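PDB 3KEB: probable thiol peroxidase from Chromobacterium violaceum, which is a probable peroxidase of the redoxin family, with a thioredoxin-like fold and a peroxide-reducing role inferred from relatives. Local coordinates for residues D5-Y10 and M14-G19; E44-T49 and K84-T89; I88-P93 and R115-H120; R98-H103 and I108-T113. All coordinates share one frame; numbering follows the deposited sequence. Where two conformers were deposited one is given.

Contact 1 of 4, residues D5-Y10 and M14-G19; sequences DFWVQY and MLPVIG
Trp7 to Gln9 pair antiparallel with Met14 to Pro16, the axes of strands 7-10 and 14-16 running at 145° and closing to 4.5 Å. Val8 and Leu15 form the hydrogen-bonded pair: Val8 N donates to Leu15 O and Leu15 N to Val8 O, each 2.9 Å. Beyond it Val17 N donates to Phe6 O at 3.0 Å. On one face of the hairpin the Trp7 indole, turned back beside its own backbone N (chi1 -60°), leans over the opposite strand; CZ3 touches Pro16 CD at 3.8 Å, and Pro16 CA lies over one ring face near the rim. The selenium of Met14, a selenomethionine, sits obliquely 5.4 Å from the centroid of the six-membered ring of Trp7, a Met-aromatic contact. Gln9 OE1 rests 3.4 Å from Met14 CG, while Gln9 NE2 bonds Gly11 O. Val8 and Leu15 share the other face; past the paired residues Val8 CG1 meets Val17 CG2 at 3.6 Å, and that methyl lies at the edge of the Phe6 ring. A water joins Asp5 N to Val17 O. This is a two-stranded N-terminal beta hairpin, separate from the seven-stranded main sheet.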
loop_
_atom_site.group_PDB
_atom_site.type_symbol
_atom_site.label_atom_id
_atom_site.label_comp_id
_atom_site.label_asym_id
_atom_site.label_seq_id
_atom_site.Cartn_x
_atom_site.Cartn_y
_atom_site.Cartn_z
ATOM N N ASP A 5 6.255 13.883 20.190
ATOM C CA ASP A 5 7.200 13.083 20.942
ATOM C C ASP A 5 8.422 12.766 20.074
ATOM O O ASP A 5 9.439 12.380 20.590
ATOM C CB ASP A 5 6.623 11.709 21.339
ATOM C CG ASP A 5 5.497 11.785 22.392
ATOM O OD1 ASP A 5 5.696 12.351 23.507
ATOM O OD2 ASP A 5 4.421 11.194 22.118
ATOM N N PHE A 6 8.256 12.815 18.742
ATOM C CA PHE A 6 9.337 12.385 17.854
ATOM C C PHE A 6 9.235 13.012 16.442
ATOM O O PHE A 6 8.147 13.234 15.984
ATOM C CB PHE A 6 9.303 10.877 17.758
ATOM C CG PHE A 6 10.559 10.301 17.181
ATOM C CD1 PHE A 6 11.662 10.063 17.971
ATOM C CD2 PHE A 6 10.659 10.094 15.829
ATOM C CE1 PHE A 6 12.839 9.541 17.401
ATOM C CE2 PHE A 6 11.828 9.653 15.276
ATOM C CZ PHE A 6 12.900 9.369 16.075
ATOM N N TRP A 7 10.383 13.207 15.740
ATOM C CA TRP A 7 10.405 13.759 14.391
ATOM C C TRP A 7 11.351 12.973 13.535
ATOM O O TRP A 7 12.414 12.547 13.995
ATOM C CB TRP A 7 10.904 15.216 14.367
ATOM C CG TRP A 7 10.117 16.163 15.154
ATOM C CD1 TRP A 7 10.164 16.334 16.516
ATOM C CD2 TRP A 7 9.150 17.097 14.666
ATOM N NE1 TRP A 7 9.281 17.283 16.897
ATOM C CE2 TRP A 7 8.633 17.778 15.796
ATOM C CE3 TRP A 7 8.668 17.426 13.395
ATOM C CZ2 TRP A 7 7.652 18.789 15.696
ATOM C CZ3 TRP A 7 7.689 18.443 13.285
ATOM C CH2 TRP A 7 7.193 19.108 14.439
ATOM N N VAL A 8 10.971 12.827 12.263
ATOM C CA VAL A 8 11.812 12.204 11.284
ATOM C C VAL A 8 12.057 13.211 10.175
ATOM O O VAL A 8 11.133 13.906 9.711
ATOM C CB VAL A 8 11.205 10.841 10.731
ATOM C CG1 VAL A 8 9.873 11.079 9.991
ATOM C CG2 VAL A 8 12.265 10.084 9.894
ATOM N N GLN A 9 13.310 13.286 9.754
ATOM C CA GLN A 9 13.720 14.139 8.665
ATOM C C GLN A 9 13.723 13.354 7.364
ATOM O O GLN A 9 14.344 12.289 7.274
ATOM C CB GLN A 9 15.124 14.687 8.939
ATOM C CG GLN A 9 15.586 15.812 7.988
ATOM C CD GLN A 9 15.009 17.231 8.310
ATOM O OE1 GLN A 9 14.726 17.570 9.490
ATOM N NE2 GLN A 9 14.848 18.067 7.250
ATOM N N TYR A 10 13.037 13.916 6.364
ATOM C CA TYR A 10 12.906 13.309 5.041
ATOM C C TYR A 10 13.260 14.412 4.068
ATOM O O TYR A 10 12.484 15.302 3.825
ATOM C CB TYR A 10 11.463 12.773 4.831
ATOM C CG TYR A 10 11.149 12.334 3.425
ATOM C CD1 TYR A 10 11.844 11.298 2.843
ATOM C CD2 TYR A 10 10.115 12.913 2.703
ATOM C CE1 TYR A 10 11.561 10.883 1.549
ATOM C CE2 TYR A 10 9.802 12.480 1.403
ATOM C CZ TYR A 10 10.513 11.460 0.852
ATOM O OH TYR A 10 10.228 11.007 -0.411
HETATM N N MSE A 14 10.741 18.001 8.093
HETATM C CA MSE A 14 10.803 17.396 9.411
HETATM C C MSE A 14 9.349 17.139 9.830
HETATM O O MSE A 14 8.551 18.078 9.931
HETATM C CB MSE A 14 11.453 18.408 10.364
HETATM C CG MSE A 14 12.064 17.825 11.517
HETATM SE SE MSE A 14 13.029 19.288 12.464
HETATM C CE MSE A 14 11.954 20.822 12.175
ATOM N N LEU A 15 9.032 15.876 10.040
ATOM C CA LEU A 15 7.663 15.398 10.161
ATOM C C LEU A 15 7.433 14.732 11.503
ATOM O O LEU A 15 8.264 13.916 11.959
ATOM C CB LEU A 15 7.376 14.399 9.054
ATOM C CG LEU A 15 7.669 14.895 7.620
ATOM C CD1 LEU A 15 7.446 13.726 6.612
ATOM C CD2 LEU A 15 6.903 16.221 7.257
ATOM N N PRO A 16 6.316 15.056 12.149
ATOM C CA PRO A 16 6.033 14.301 13.396
ATOM C C PRO A 16 5.762 12.850 13.182
ATOM O O PRO A 16 5.258 12.447 12.100
ATOM C CB PRO A 16 4.783 14.993 13.968
ATOM C CG PRO A 16 4.510 16.242 13.065
ATOM C CD PRO A 16 5.219 15.963 11.768
ATOM N N VAL A 17 6.139 12.050 14.173
ATOM C CA VAL A 17 5.836 10.636 14.226
ATOM C C VAL A 17 5.038 10.453 15.502
ATOM O O VAL A 17 5.439 10.907 16.565
ATOM C CB VAL A 17 7.096 9.796 14.232
ATOM C CG1 VAL A 17 6.780 8.259 14.231
ATOM C CG2 VAL A 17 7.989 10.196 12.989
ATOM N N ILE A 18 3.906 9.755 15.365
ATOM C CA ILE A 18 2.873 9.718 16.346
ATOM C C ILE A 18 2.657 8.322 16.921
ATOM O O ILE A 18 2.728 7.336 16.200
ATOM C CB ILE A 18 1.521 10.181 15.702
ATOM C CG1 ILE A 18 1.640 11.590 15.100
ATOM C CG2 ILE A 18 0.451 10.147 16.764
ATOM C CD1 ILE A 18 2.065 12.587 16.114
ATOM N N GLY A 19 2.337 8.259 18.218
ATOM C CA GLY A 19 2.002 7.005 18.875
ATOM C C GLY A 19 3.056 6.635 19.895
ATOM O O GLY A 19 4.088 7.279 19.989
HETATM O O HOH W 1 2.790 10.453 19.828
HETATM O O HOH W 2 4.775 13.007 18.041
#

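Contact 2 of 4, residues E44-T49 and K84-T89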
loop_
_atom_site.group_PDB
_atom_site.type_symbol
_atom_site.label_atom_id
_atom_site.label_comp_id
_atom_site.label_asym_id
_atom_site.label_seq_id
_atom_site.Cartn_x
_atom_site.Cartn_y
_atom_site.Cartn_z
ATOM N N GLU A 44 1.317 -14.406 16.767
ATOM C CA GLU A 44 1.251 -15.877 16.832
ATOM C C GLU A 44 1.713 -16.562 15.577
ATOM O O GLU A 44 2.029 -17.725 15.623
ATOM C CB GLU A 44 -0.181 -16.346 17.107
ATOM C CG GLU A 44 -0.669 -15.990 18.502
ATOM C CD GLU A 44 -0.714 -14.488 18.762
ATOM O OE1 GLU A 44 -1.162 -13.698 17.867
ATOM O OE2 GLU A 44 -0.266 -14.100 19.868
ATOM N N SER A 45 1.728 -15.863 14.443
ATOM C CA SER A 45 2.246 -16.456 13.221
ATOM C C SER A 45 3.741 -16.716 13.310
ATOM O O SER A 45 4.261 -17.402 12.447
ATOM C CB SER A 45 2.056 -15.517 12.018
ATOM O OG SER A 45 0.728 -15.161 11.889
ATOM N N PHE A 46 4.423 -16.042 14.244
ATOM C CA PHE A 46 5.870 -16.113 14.420
ATOM C C PHE A 46 6.131 -16.617 15.820
ATOM O O PHE A 46 6.856 -16.015 16.604
ATOM C CB PHE A 46 6.483 -14.730 14.210
ATOM C CG PHE A 46 6.027 -14.080 12.946
ATOM C CD1 PHE A 46 6.521 -14.509 11.733
ATOM C CD2 PHE A 46 5.039 -13.117 12.955
ATOM C CE1 PHE A 46 6.091 -13.958 10.551
ATOM C CE2 PHE A 46 4.621 -12.535 11.761
ATOM C CZ PHE A 46 5.139 -12.982 10.557
ATOM N N SER A 47 5.551 -17.758 16.147
ATOM C CA SER A 47 5.720 -18.253 17.496
ATOM C C SER A 47 7.067 -18.980 17.656
ATOM O O SER A 47 7.716 -19.451 16.681
ATOM C CB SER A 47 4.520 -19.098 17.929
ATOM O OG SER A 47 4.348 -20.144 16.998
ATOM N N HIS A 48 7.513 -18.955 18.902
ATOM C CA HIS A 48 8.746 -19.582 19.333
ATOM C C HIS A 48 9.972 -19.145 18.534
ATOM O O HIS A 48 10.830 -19.975 18.202
ATOM C CB HIS A 48 8.576 -21.110 19.332
ATOM C CG HIS A 48 7.431 -21.576 20.193
ATOM N ND1 HIS A 48 6.216 -21.983 19.668
ATOM C CD2 HIS A 48 7.315 -21.681 21.538
ATOM C CE1 HIS A 48 5.416 -22.351 20.656
ATOM N NE2 HIS A 48 6.060 -22.186 21.799
ATOM N N THR A 49 10.063 -17.859 18.208
ATOM C CA THR A 49 11.287 -17.345 17.644
ATOM C C THR A 49 11.542 -15.923 18.067
ATOM O O THR A 49 10.597 -15.120 18.186
ATOM C CB THR A 49 11.321 -17.419 16.059
ATOM O OG1 THR A 49 12.597 -16.954 15.606
ATOM C CG2 THR A 49 10.235 -16.561 15.426
ATOM N N LYS A 84 14.326 -13.911 13.353
ATOM C CA LYS A 84 13.349 -13.798 12.259
ATOM C C LYS A 84 13.144 -12.318 11.897
ATOM O O LYS A 84 12.646 -11.530 12.730
ATOM C CB LYS A 84 12.006 -14.447 12.643
ATOM C CG LYS A 84 10.902 -14.315 11.650
ATOM C CD LYS A 84 11.223 -15.053 10.327
ATOM C CE LYS A 84 10.127 -14.946 9.260
ATOM N NZ LYS A 84 10.498 -15.831 8.119
ATOM N N LEU A 85 13.481 -11.974 10.667
ATOM C CA LEU A 85 13.325 -10.616 10.151
ATOM C C LEU A 85 11.898 -10.465 9.633
ATOM O O LEU A 85 11.447 -11.252 8.736
ATOM C CB LEU A 85 14.327 -10.355 9.022
ATOM C CG LEU A 85 14.266 -8.933 8.419
ATOM C CD1 LEU A 85 14.342 -7.853 9.527
ATOM C CD2 LEU A 85 15.302 -8.705 7.404
ATOM N N ILE A 86 11.177 -9.520 10.239
ATOM C CA ILE A 86 9.781 -9.194 9.899
ATOM C C ILE A 86 9.739 -7.703 9.432
ATOM O O ILE A 86 9.962 -6.777 10.230
ATOM C CB ILE A 86 8.819 -9.373 11.087
ATOM C CG1 ILE A 86 8.872 -10.835 11.595
ATOM C CG2 ILE A 86 7.405 -9.021 10.664
ATOM C CD1 ILE A 86 8.156 -11.052 12.944
ATOM N N VAL A 87 9.496 -7.508 8.139
ATOM C CA VAL A 87 9.438 -6.184 7.530
ATOM C C VAL A 87 7.967 -5.799 7.413
ATOM O O VAL A 87 7.151 -6.575 6.902
ATOM C CB VAL A 87 10.109 -6.172 6.153
ATOM C CG1 VAL A 87 9.867 -4.836 5.406
ATOM C CG2 VAL A 87 11.615 -6.458 6.284
ATOM N N ILE A 88 7.626 -4.593 7.879
ATOM C CA ILE A 88 6.269 -4.097 7.864
ATOM C C ILE A 88 6.265 -2.761 7.125
ATOM O O ILE A 88 7.101 -1.873 7.428
ATOM C CB ILE A 88 5.668 -3.918 9.278
ATOM C CG1 ILE A 88 5.746 -5.265 10.034
ATOM C CG2 ILE A 88 4.199 -3.362 9.203
ATOM C CD1 ILE A 88 5.360 -5.211 11.513
ATOM N N THR A 89 5.335 -2.619 6.169
ATOM C CA THR A 89 5.188 -1.372 5.467
ATOM C C THR A 89 3.760 -1.116 5.032
ATOM O O THR A 89 2.884 -1.969 5.158
ATOM C CB THR A 89 6.069 -1.254 4.191
ATOM O OG1 THR A 89 5.463 -1.990 3.137
ATOM C CG2 THR A 89 7.521 -1.801 4.344
#
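Phe46 reaches out of the loop that follows strand 40-42, and Ile86 reaches back at it from strand 84-89. Ile86 ends in CD1, which stands over one face of the Phe46 ring, displaced toward the rim on the CG side; CG and CD2 of Phe46 are its nearest atoms, the CG contact being 3.7 Å. The methyl lies 3.8 Å from the ring centroid and 15° off the ring normal, a CH-pi contact over the face. The extended outer chain of Ile86 (chi2 169°) carries CD1 to the ring. Ser45 CB rests on the opposite face, also toward the rim, so the phenyl is held between its sequence neighbour and the strand. Lys84 CE approaches Phe46 CE1 obliquely at 4.4 Å, a looser touch.

At the end of the loop, Thr49 crosses Lys84 at a slant. Its CG2 and OG1 both lie 3.9 Å from Lys84 CB, so the two branches straddle the start of the lysine chain. That chain bends at chi2 (64°), and its NZ is turned away to bond Asn107 O. Phe46 also touches Ala109 and Leu111 of strand 109-112, which places the ring across two neighbouring strands of the mixed sheet of this thioredoxin-like fold.

With carbon meeting carbon across the Phe46-Ile86 pair, dispersion and the burial of apolar surface probably account for most of the attraction, while the lysine charge is directed to a partner outside the contact.

Contact 3 of 4, residues I88-P93 and R115-H120; sequences ITVDSP and RGRDFH
The C-terminal end of strand 84-89 and the turn leading to helix 93-103, part of a beta-alpha-beta unit of the thioredoxin-like fold, pack here against the turn Gly116-Phe119 and helix 119-122. Ile88 crosses Phe119 obliquely and gives it two methyls: CD1 touches CZ of Phe119 at 3.6 Å, while CG2 lies over the ring face, 4.1 Å from the centroid, in a CH-pi contact. Phe119 CG lies beside the carbonyl carbon (chi1 169°), which sends the ring toward the strand, where Leu33 of strand 32-35 packs on it as well.

Beyond the strand end, in the conformer given, Val90 CG2 sits over one face of the Arg117 guanidinium, nearer its rim. Arg117 NH2 makes a weak, bent bond to Val90 O (3.2 Å, 132° at the hydrogen), and its stronger partner is Thr113 OG1. A water in the guanidinium plane accepts from Arg117 NH1 and lies 2.8 Å from Val90 O.

The turn itself is an ST turn: Thr89 OG1 accepts from Asp91 N and donates to Asp91 OD2 at 2.7 Å. Ser92 follows as N-cap of helix 93-103, its OG receiving Ser95 N. This corner also meets the dimer partner, where Asp91 OD1 and Ser92 OG bond Ser92 OG and Asp91 OD1 of the second subunit, respectively.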
loop_
_atom_site.group_PDB
_atom_site.type_symbol
_atom_site.label_atom_id
_atom_site.label_comp_id
_atom_site.label_asym_id
_atom_site.label_seq_id
_atom_site.Cartn_x
_atom_site.Cartn_y
_atom_site.Cartn_z
ATOM N N ILE A 88 7.626 -4.593 7.879
ATOM C CA ILE A 88 6.269 -4.097 7.864
ATOM C C ILE A 88 6.265 -2.761 7.125
ATOM O O ILE A 88 7.101 -1.873 7.428
ATOM C CB ILE A 88 5.668 -3.918 9.278
ATOM C CG1 ILE A 88 5.746 -5.265 10.034
ATOM C CG2 ILE A 88 4.199 -3.362 9.203
ATOM C CD1 ILE A 88 5.360 -5.211 11.513
ATOM N N THR A 89 5.335 -2.619 6.169
ATOM C CA THR A 89 5.188 -1.372 5.467
ATOM C C THR A 89 3.760 -1.116 5.032
ATOM O O THR A 89 2.884 -1.969 5.158
ATOM C CB THR A 89 6.069 -1.254 4.191
ATOM O OG1 THR A 89 5.463 -1.990 3.137
ATOM C CG2 THR A 89 7.521 -1.801 4.344
ATOM N N VAL A 90 3.554 0.046 4.443
ATOM C CA VAL A 90 2.280 0.440 3.878
ATOM C C VAL A 90 2.024 -0.093 2.486
ATOM O O VAL A 90 0.925 0.083 1.937
ATOM C CB VAL A 90 2.121 2.010 3.882
ATOM C CG1 VAL A 90 2.779 2.669 2.662
ATOM C CG2 VAL A 90 0.657 2.376 3.980
ATOM N N ASP A 91 3.027 -0.741 1.913
ATOM C CA ASP A 91 2.883 -1.310 0.582
ATOM C C ASP A 91 1.756 -2.321 0.532
ATOM O O ASP A 91 1.451 -2.987 1.546
ATOM C CB ASP A 91 4.163 -2.007 0.145
ATOM C CG ASP A 91 5.314 -1.084 0.064
ATOM O OD1 ASP A 91 5.180 -0.027 -0.612
ATOM O OD2 ASP A 91 6.397 -1.420 0.630
ATOM N N SER A 92 1.164 -2.470 -0.645
ATOM C CA SER A 92 0.153 -3.495 -0.839
ATOM C C SER A 92 0.811 -4.896 -0.751
ATOM O O SER A 92 1.989 -5.056 -1.112
ATOM C CB SER A 92 -0.520 -3.371 -2.188
ATOM O OG SER A 92 0.429 -3.590 -3.223
ATOM N N PRO A 93 0.023 -5.920 -0.361
ATOM C CA PRO A 93 0.549 -7.260 -0.500
ATOM C C PRO A 93 1.067 -7.564 -1.908
ATOM O O PRO A 93 2.100 -8.224 -2.054
ATOM C CB PRO A 93 -0.632 -8.131 -0.138
ATOM C CG PRO A 93 -1.443 -7.314 0.824
ATOM C CD PRO A 93 -1.283 -5.883 0.316
ATOM N N ARG A 115 -4.662 -4.164 6.018
ATOM C CA ARG A 115 -5.852 -4.754 6.662
ATOM C C ARG A 115 -6.238 -3.926 7.891
ATOM O O ARG A 115 -7.412 -3.903 8.294
ATOM C CB ARG A 115 -5.651 -6.260 6.949
ATOM C CG ARG A 115 -6.568 -6.895 7.985
ATOM C CD ARG A 115 -8.000 -6.872 7.556
ATOM N NE ARG A 115 -8.859 -6.715 8.720
ATOM C CZ ARG A 115 -9.316 -7.709 9.467
ATOM N NH1 ARG A 115 -9.034 -8.972 9.172
ATOM N NH2 ARG A 115 -10.082 -7.430 10.513
ATOM N N GLY A 116 -5.295 -3.197 8.460
ATOM C CA GLY A 116 -5.636 -2.255 9.511
ATOM C C GLY A 116 -4.512 -1.274 9.750
ATOM O O GLY A 116 -3.506 -1.611 10.363
ATOM N N ARG A 117 -4.707 -0.045 9.278
ATOM C CA ARG A 117 -3.653 0.949 9.370
ATOM C C ARG A 117 -3.402 1.424 10.827
ATOM O O ARG A 117 -2.389 2.048 11.078
ATOM C CB ARG A 117 -3.967 2.124 8.453
ATOM C CG ARG A 117 -4.200 1.740 6.945
ATOM C CD ARG A 117 -2.897 1.352 6.164
ATOM N NE ARG A 117 -3.112 1.471 4.710
ATOM C CZ ARG A 117 -2.448 0.822 3.744
ATOM N NH1 ARG A 117 -2.745 1.072 2.472
ATOM N NH2 ARG A 117 -1.475 -0.052 4.035
ATOM N N ASP A 118 -4.320 1.135 11.772
ATOM C CA ASP A 118 -4.121 1.435 13.208
ATOM C C ASP A 118 -2.882 0.737 13.888
ATOM O O ASP A 118 -2.457 1.081 15.023
ATOM C CB ASP A 118 -5.359 1.040 13.955
ATOM C CG ASP A 118 -5.379 -0.414 14.236
ATOM O OD1 ASP A 118 -5.296 -1.217 13.268
ATOM O OD2 ASP A 118 -5.435 -0.751 15.440
ATOM N N PHE A 119 -2.287 -0.214 13.190
ATOM C CA PHE A 119 -0.954 -0.672 13.517
ATOM C C PHE A 119 -0.027 0.543 13.736
ATOM O O PHE A 119 0.734 0.590 14.697
ATOM C CB PHE A 119 -0.374 -1.462 12.341
ATOM C CG PHE A 119 1.078 -1.740 12.481
ATOM C CD1 PHE A 119 1.518 -2.810 13.254
ATOM C CD2 PHE A 119 2.012 -0.928 11.891
ATOM C CE1 PHE A 119 2.844 -3.042 13.418
ATOM C CE2 PHE A 119 3.316 -1.148 12.068
ATOM C CZ PHE A 119 3.749 -2.231 12.837
ATOM N N HIS A 120 -0.074 1.507 12.823
ATOM C CA HIS A 120 0.867 2.638 12.896
ATOM C C HIS A 120 0.832 3.366 14.250
ATOM O O HIS A 120 1.848 3.605 14.857
ATOM C CB HIS A 120 0.607 3.679 11.803
ATOM C CG HIS A 120 0.689 3.202 10.383
ATOM N ND1 HIS A 120 0.088 2.059 9.903
ATOM C CD2 HIS A 120 1.193 3.835 9.290
ATOM C CE1 HIS A 120 0.328 1.953 8.604
ATOM N NE2 HIS A 120 0.969 3.038 8.211
HETATM O O HOH W 3 -1.455 -1.019 0.912
#

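Contact 4 of 4, residues R98-H103 and I108-T113; sequences RARHEH and IALLST
Arg100 leaves its helix with CG anti to the backbone N (chi1 -166°), runs straight through chi2 and bends at chi3 (-64°), which brings the guanidinium to Ile108, at the lead-in to strand 109-112. The contact closes the second half of a beta-alpha-beta unit, in which strand 84-89, helix 93-103 and strand 109-112 follow in order and the two strands lie parallel side by side. Arg100 grips a single backbone oxygen end-on: NH1 and NH2 donate to Ile108 O at 2.9 and 2.8 Å, and that oxygen lies only 1° out of the guanidinium plane. Both donors also lie in the plane of the Ile108 carbonyl, so the two flat groups are nearly coplanar. The remaining edge nitrogen, NE, forms a salt bridge with Asp36 OD2, which probably steadies the charge and helps fix the rotation of the group. Leu110 lies across the arginine and points toward the helix, where Leu96 and Leu105 also touch it. Its CD1 covers one guanidinium face, 3.6 Å above the plane and off toward the rim, and Leu110 CG comes 3.6 Å from Arg100 NH2.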
loop_
_atom_site.group_PDB
_atom_site.type_symbol
_atom_site.label_atom_id
_atom_site.label_comp_id
_atom_site.label_asym_id
_atom_site.label_seq_id
_atom_site.Cartn_x
_atom_site.Cartn_y
_atom_site.Cartn_z
ATOM N N ARG A 98 5.767 -8.737 -5.384
ATOM C CA ARG A 98 6.631 -8.356 -6.499
ATOM C C ARG A 98 8.092 -8.135 -6.011
ATOM O O ARG A 98 9.020 -8.633 -6.622
ATOM C CB ARG A 98 6.156 -7.082 -7.151
ATOM C CG ARG A 98 7.042 -6.632 -8.261
ATOM C CD ARG A 98 7.186 -5.117 -8.249
ATOM N NE ARG A 98 8.266 -4.768 -9.166
ATOM C CZ ARG A 98 9.482 -4.341 -8.819
ATOM N NH1 ARG A 98 9.829 -4.144 -7.532
ATOM N NH2 ARG A 98 10.345 -4.079 -9.796
ATOM N N ALA A 99 8.264 -7.434 -4.897
ATOM C CA ALA A 99 9.610 -7.239 -4.300
ATOM C C ALA A 99 10.307 -8.584 -4.027
ATOM O O ALA A 99 11.468 -8.753 -4.383
ATOM C CB ALA A 99 9.521 -6.465 -3.028
ATOM N N ARG A 100 9.570 -9.535 -3.475
ATOM C CA ARG A 100 10.129 -10.857 -3.190
ATOM C C ARG A 100 10.556 -11.537 -4.486
ATOM O O ARG A 100 11.654 -12.092 -4.560
ATOM C CB ARG A 100 9.179 -11.750 -2.436
ATOM C CG ARG A 100 9.911 -12.959 -1.870
ATOM C CD ARG A 100 8.968 -13.915 -1.232
ATOM N NE ARG A 100 8.271 -13.407 -0.080
ATOM C CZ ARG A 100 8.818 -13.241 1.120
ATOM N NH1 ARG A 100 10.114 -13.483 1.344
ATOM N NH2 ARG A 100 8.055 -12.793 2.108
ATOM N N HIS A 101 9.678 -11.514 -5.487
ATOM C CA HIS A 101 9.953 -12.087 -6.774
ATOM C C HIS A 101 11.203 -11.502 -7.381
ATOM O O HIS A 101 12.013 -12.219 -7.987
ATOM C CB HIS A 101 8.747 -11.841 -7.674
ATOM C CG HIS A 101 8.856 -12.470 -9.008
ATOM N ND1 HIS A 101 8.686 -13.824 -9.209
ATOM C CD2 HIS A 101 9.085 -11.928 -10.227
ATOM C CE1 HIS A 101 8.833 -14.090 -10.500
ATOM N NE2 HIS A 101 9.049 -12.953 -11.142
ATOM N N GLU A 102 11.348 -10.184 -7.281
ATOM C CA GLU A 102 12.441 -9.461 -7.963
ATOM C C GLU A 102 13.767 -9.473 -7.178
ATOM O O GLU A 102 14.839 -9.468 -7.786
ATOM C CB GLU A 102 12.056 -8.015 -8.222
ATOM C CG GLU A 102 10.933 -7.824 -9.247
ATOM C CD GLU A 102 11.322 -8.279 -10.628
ATOM O OE1 GLU A 102 12.442 -7.933 -11.038
ATOM O OE2 GLU A 102 10.525 -8.985 -11.289
ATOM N N HIS A 103 13.698 -9.500 -5.854
ATOM C CA HIS A 103 14.893 -9.359 -4.999
ATOM C C HIS A 103 15.224 -10.565 -4.113
ATOM O O HIS A 103 16.285 -10.611 -3.507
ATOM C CB HIS A 103 14.752 -8.126 -4.130
ATOM C CG HIS A 103 14.493 -6.879 -4.913
ATOM N ND1 HIS A 103 15.418 -6.349 -5.789
ATOM C CD2 HIS A 103 13.412 -6.055 -4.961
ATOM C CE1 HIS A 103 14.913 -5.263 -6.361
ATOM N NE2 HIS A 103 13.700 -5.055 -5.868
ATOM N N ILE A 108 12.470 -13.663 4.830
ATOM C CA ILE A 108 12.039 -12.397 5.405
ATOM C C ILE A 108 10.554 -12.399 5.229
ATOM O O ILE A 108 10.038 -12.681 4.133
ATOM C CB ILE A 108 12.658 -11.208 4.673
ATOM C CG1 ILE A 108 14.174 -11.236 4.857
ATOM C CG2 ILE A 108 12.070 -9.885 5.152
ATOM C CD1 ILE A 108 14.945 -10.257 3.945
ATOM N N ALA A 109 9.836 -12.112 6.312
ATOM C CA ALA A 109 8.416 -11.890 6.236
ATOM C C ALA A 109 8.215 -10.472 5.748
ATOM O O ALA A 109 8.918 -9.568 6.187
ATOM C CB ALA A 109 7.777 -12.083 7.584
ATOM N N LEU A 110 7.219 -10.296 4.866
ATOM C CA LEU A 110 6.815 -9.001 4.320
ATOM C C LEU A 110 5.339 -8.790 4.607
ATOM O O LEU A 110 4.463 -9.536 4.083
ATOM C CB LEU A 110 7.085 -9.038 2.806
ATOM C CG LEU A 110 8.534 -9.225 2.370
ATOM C CD1 LEU A 110 8.621 -9.442 0.880
ATOM C CD2 LEU A 110 9.388 -7.985 2.752
ATOM N N LEU A 111 5.052 -7.822 5.469
ATOM C CA LEU A 111 3.704 -7.585 5.962
ATOM C C LEU A 111 3.267 -6.187 5.609
ATOM O O LEU A 111 4.035 -5.239 5.749
ATOM C CB LEU A 111 3.651 -7.743 7.480
ATOM C CG LEU A 111 4.286 -9.036 8.030
ATOM C CD1 LEU A 111 3.985 -9.108 9.554
ATOM C CD2 LEU A 111 3.793 -10.313 7.315
ATOM N N SER A 112 1.999 -6.088 5.229
ATOM C CA SER A 112 1.358 -4.876 4.816
ATOM C C SER A 112 0.372 -4.437 5.887
ATOM O O SER A 112 -0.317 -5.275 6.527
ATOM C CB SER A 112 0.583 -5.127 3.541
ATOM O OG SER A 112 -0.276 -4.054 3.262
ATOM N N THR A 113 0.287 -3.133 6.065
ATOM C CA THR A 113 -0.657 -2.567 7.007
ATOM C C THR A 113 -2.018 -2.301 6.391
ATOM O O THR A 113 -2.892 -1.665 7.036
ATOM C CB THR A 113 -0.149 -1.274 7.598
ATOM O OG1 THR A 113 0.050 -0.310 6.570
ATOM C CG2 THR A 113 1.211 -1.498 8.326
#

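Contacts 2, 3 and 4 share the central sheet. Contacts 2 and 3 overlap at Ile88 and Thr89 on strand 84-89, their centres 15 Å apart. Contact 4 lies on the neighbouring strand, its centre 13 Å from each of them; Val87 O to Leu111 N (2.8 Å) and Val87 N to Ala109 O (2.9 Å) probably hydrogen-bond the strands together. Asp91 O and Ser112 OG, 2.7 Å apart, tie contact 3 to contact 4, which falls in the chain between the two segments of contact 3. Contact 1 stands apart: its nearest atoms are about 4 Å from contact 3 without touching it, and its centre is 25 Å from those of contacts 2 and 4.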